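PDB 4IUH: NreA protein, which is a cytosolic GAF-domain protein that binds nitrate and acts as the nitrate receptor of the staphylococcal nitrate regulation system. Local coordinates for residues Leu105-Pro108 with Ile109-Ser112. Residues are numbered along the deposited sequence; the frame is centred on the assembly and turned at random.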
ATOM      1  N   LEU A 105      -5.204  14.652  -2.443  1.00 17.88           N
ATOM      2  CA  LEU A 105      -4.821  15.346  -1.217  1.00 18.92           C
ATOM      3  C   LEU A 105      -4.987  14.442   0.001  1.00 17.57           C
ATOM      4  O   LEU A 105      -4.246  14.557   0.968  1.00 17.92           O
ATOM      5  CB  LEU A 105      -5.639  16.627  -1.028  1.00 21.37           C
ATOM      6  CG  LEU A 105      -5.346  17.769  -2.006  1.00 23.57           C
ATOM      7  CD1 LEU A 105      -6.301  18.940  -1.791  1.00 26.25           C
ATOM      8  CD2 LEU A 105      -3.901  18.224  -1.886  1.00 24.45           C
ATOM      9  N   GLY A 106      -5.958  13.540  -0.056  1.00 16.41           N
ATOM     10  CA  GLY A 106      -6.186  12.617   1.032  1.00 15.47           C
ATOM     11  C   GLY A 106      -5.268  11.404   1.022  1.00 13.67           C
ATOM     12  O   GLY A 106      -5.235  10.658   1.997  1.00 13.18           O
ATOM     13  N   TYR A 107      -4.535  11.196  -0.073  1.00 18.20           N
ATOM     14  CA  TYR A 107      -3.586  10.081  -0.173  1.00 17.06           C
ATOM     15  C   TYR A 107      -2.169  10.598  -0.411  1.00 18.47           C
ATOM     16  O   TYR A 107      -1.645  10.472  -1.519  1.00 18.62           O
ATOM     17  CB  TYR A 107      -3.943   9.155  -1.339  1.00 15.87           C
ATOM     18  CG  TYR A 107      -5.334   8.555  -1.321  1.00 15.50           C
ATOM     19  CD1 TYR A 107      -6.013   8.329  -0.132  1.00 15.66           C
ATOM     20  CD2 TYR A 107      -5.958   8.200  -2.508  1.00 15.50           C
ATOM     21  CE1 TYR A 107      -7.283   7.772  -0.127  1.00 15.82           C
ATOM     22  CE2 TYR A 107      -7.222   7.641  -2.519  1.00 15.63           C
ATOM     23  CZ  TYR A 107      -7.881   7.430  -1.330  1.00 15.93           C
ATOM     24  OH  TYR A 107      -9.144   6.878  -1.350  1.00 16.67           O
ATOM     25  N   PRO A 108      -1.536  11.169   0.626  1.00 14.38           N
ATOM     26  CA  PRO A 108      -0.241  11.850   0.467  1.00 16.72           C
ATOM     27  C   PRO A 108       0.908  11.008  -0.129  1.00 18.99           C
ATOM     28  O   PRO A 108       1.794  11.588  -0.757  1.00 23.03           O
ATOM     29  CB  PRO A 108       0.094  12.304   1.895  1.00 17.75           C
ATOM     30  CG  PRO A 108      -0.719  11.413   2.782  1.00 15.84           C
ATOM     31  CD  PRO A 108      -1.985  11.170   2.029  1.00 14.72           C
ATOM     32  N   ILE A 109       0.910   9.687   0.046  1.00 12.98           N
ATOM     33  CA  ILE A 109       2.001   8.897  -0.532  1.00 12.99           C
ATOM     34  C   ILE A 109       1.898   8.867  -2.059  1.00 12.88           C
ATOM     35  O   ILE A 109       2.907   8.745  -2.754  1.00 13.82           O
ATOM     36  CB  ILE A 109       2.082   7.457   0.042  1.00 11.93           C
ATOM     37  CG1 ILE A 109       3.477   6.864  -0.194  1.00 12.82           C
ATOM     38  CG2 ILE A 109       0.984   6.572  -0.538  1.00 10.41           C
ATOM     39  CD1 ILE A 109       3.727   5.566   0.533  1.00 12.45           C
ATOM     40  N   VAL A 110       0.674   9.012  -2.566  1.00 12.50           N
ATOM     41  CA  VAL A 110       0.422   9.046  -4.001  1.00 12.73           C
ATOM     42  C   VAL A 110       1.104  10.257  -4.637  1.00 14.69           C
ATOM     43  O   VAL A 110       1.669  10.168  -5.730  1.00 15.60           O
ATOM     44  CB  VAL A 110      -1.096   9.070  -4.303  1.00 12.09           C
ATOM     45  CG1 VAL A 110      -1.354   9.384  -5.762  1.00 12.98           C
ATOM     46  CG2 VAL A 110      -1.725   7.748  -3.930  1.00 10.66           C
ATOM     47  N   LEU A 111       1.062  11.384  -3.932  1.00 20.62           N
ATOM     48  CA  LEU A 111       1.688  12.613  -4.408  1.00 24.75           C
ATOM     49  C   LEU A 111       3.198  12.630  -4.154  1.00 30.60           C
ATOM     50  O   LEU A 111       3.975  13.029  -5.019  1.00 32.99           O
ATOM     51  CB  LEU A 111       1.024  13.834  -3.761  1.00 24.18           C
ATOM     52  CG  LEU A 111      -0.441  14.065  -4.142  1.00 19.70           C
ATOM     53  CD1 LEU A 111      -1.031  15.261  -3.400  1.00 21.10           C
ATOM     54  CD2 LEU A 111      -0.586  14.249  -5.646  1.00 20.54           C
ATOM     55  N   SER A 112       3.608  12.197  -2.964  1.00 18.65           N
ATOM     56  CA  SER A 112       5.025  12.191  -2.611  1.00 20.39           C
ATOM     57  C   SER A 112       5.852  11.246  -3.498  1.00 20.76           C
ATOM     58  O   SER A 112       7.014  11.517  -3.782  1.00 22.84           O
ATOM     59  CB  SER A 112       5.222  11.846  -1.130  1.00 20.06           C
ATOM     60  OG  SER A 112       4.967  10.474  -0.880  1.00 17.94           O
TER
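Tyr107 and Val110 meet twice, first through the backbone. Val110 N donates to Tyr107 O at 2.9 Å, a bent bond with 138° at the hydrogen. One residue on, the carbonyl of Pro108 takes over: Ser112 N reaches Pro108 O at 2.9 Å with 166° at the hydrogen, the i to i+4 bond of an alpha helix, while Leu111 N adds a weak bond to the same oxygen at 3.3 Å. Two donors therefore share one acceptor in this first turn. Proline, whose nitrogen carries no hydrogen, costs nothing in the first turn of a helix, where that N-H would have no carbonyl within the helix to bind. Here the chain passes from helix 101-106 into the short helix 108-112, with Tyr107 between them, inside the GAF domain and just ahead of strand 115-125 of its antiparallel sheet. At the far end Ser112 O accepts a hydrogen bond from Asn65 ND2.

With CG1 of Val110 anti to the backbone N (chi1 169°), Val110 CG2 falls beside that N, on the side of Tyr107, 3.7 Å from Tyr107 CB, and approaches the ring obliquely. The Tyr107 side chain continues away to pack on Leu79 and Leu82 of helix 78-86. On the exposed side, Leu105 CD2 and Leu111 CD1 come within 4.4 Å, a loose methyl contact across the bend. Ile109 points elsewhere, its buried side chain lying against Tyr68 and Ile71.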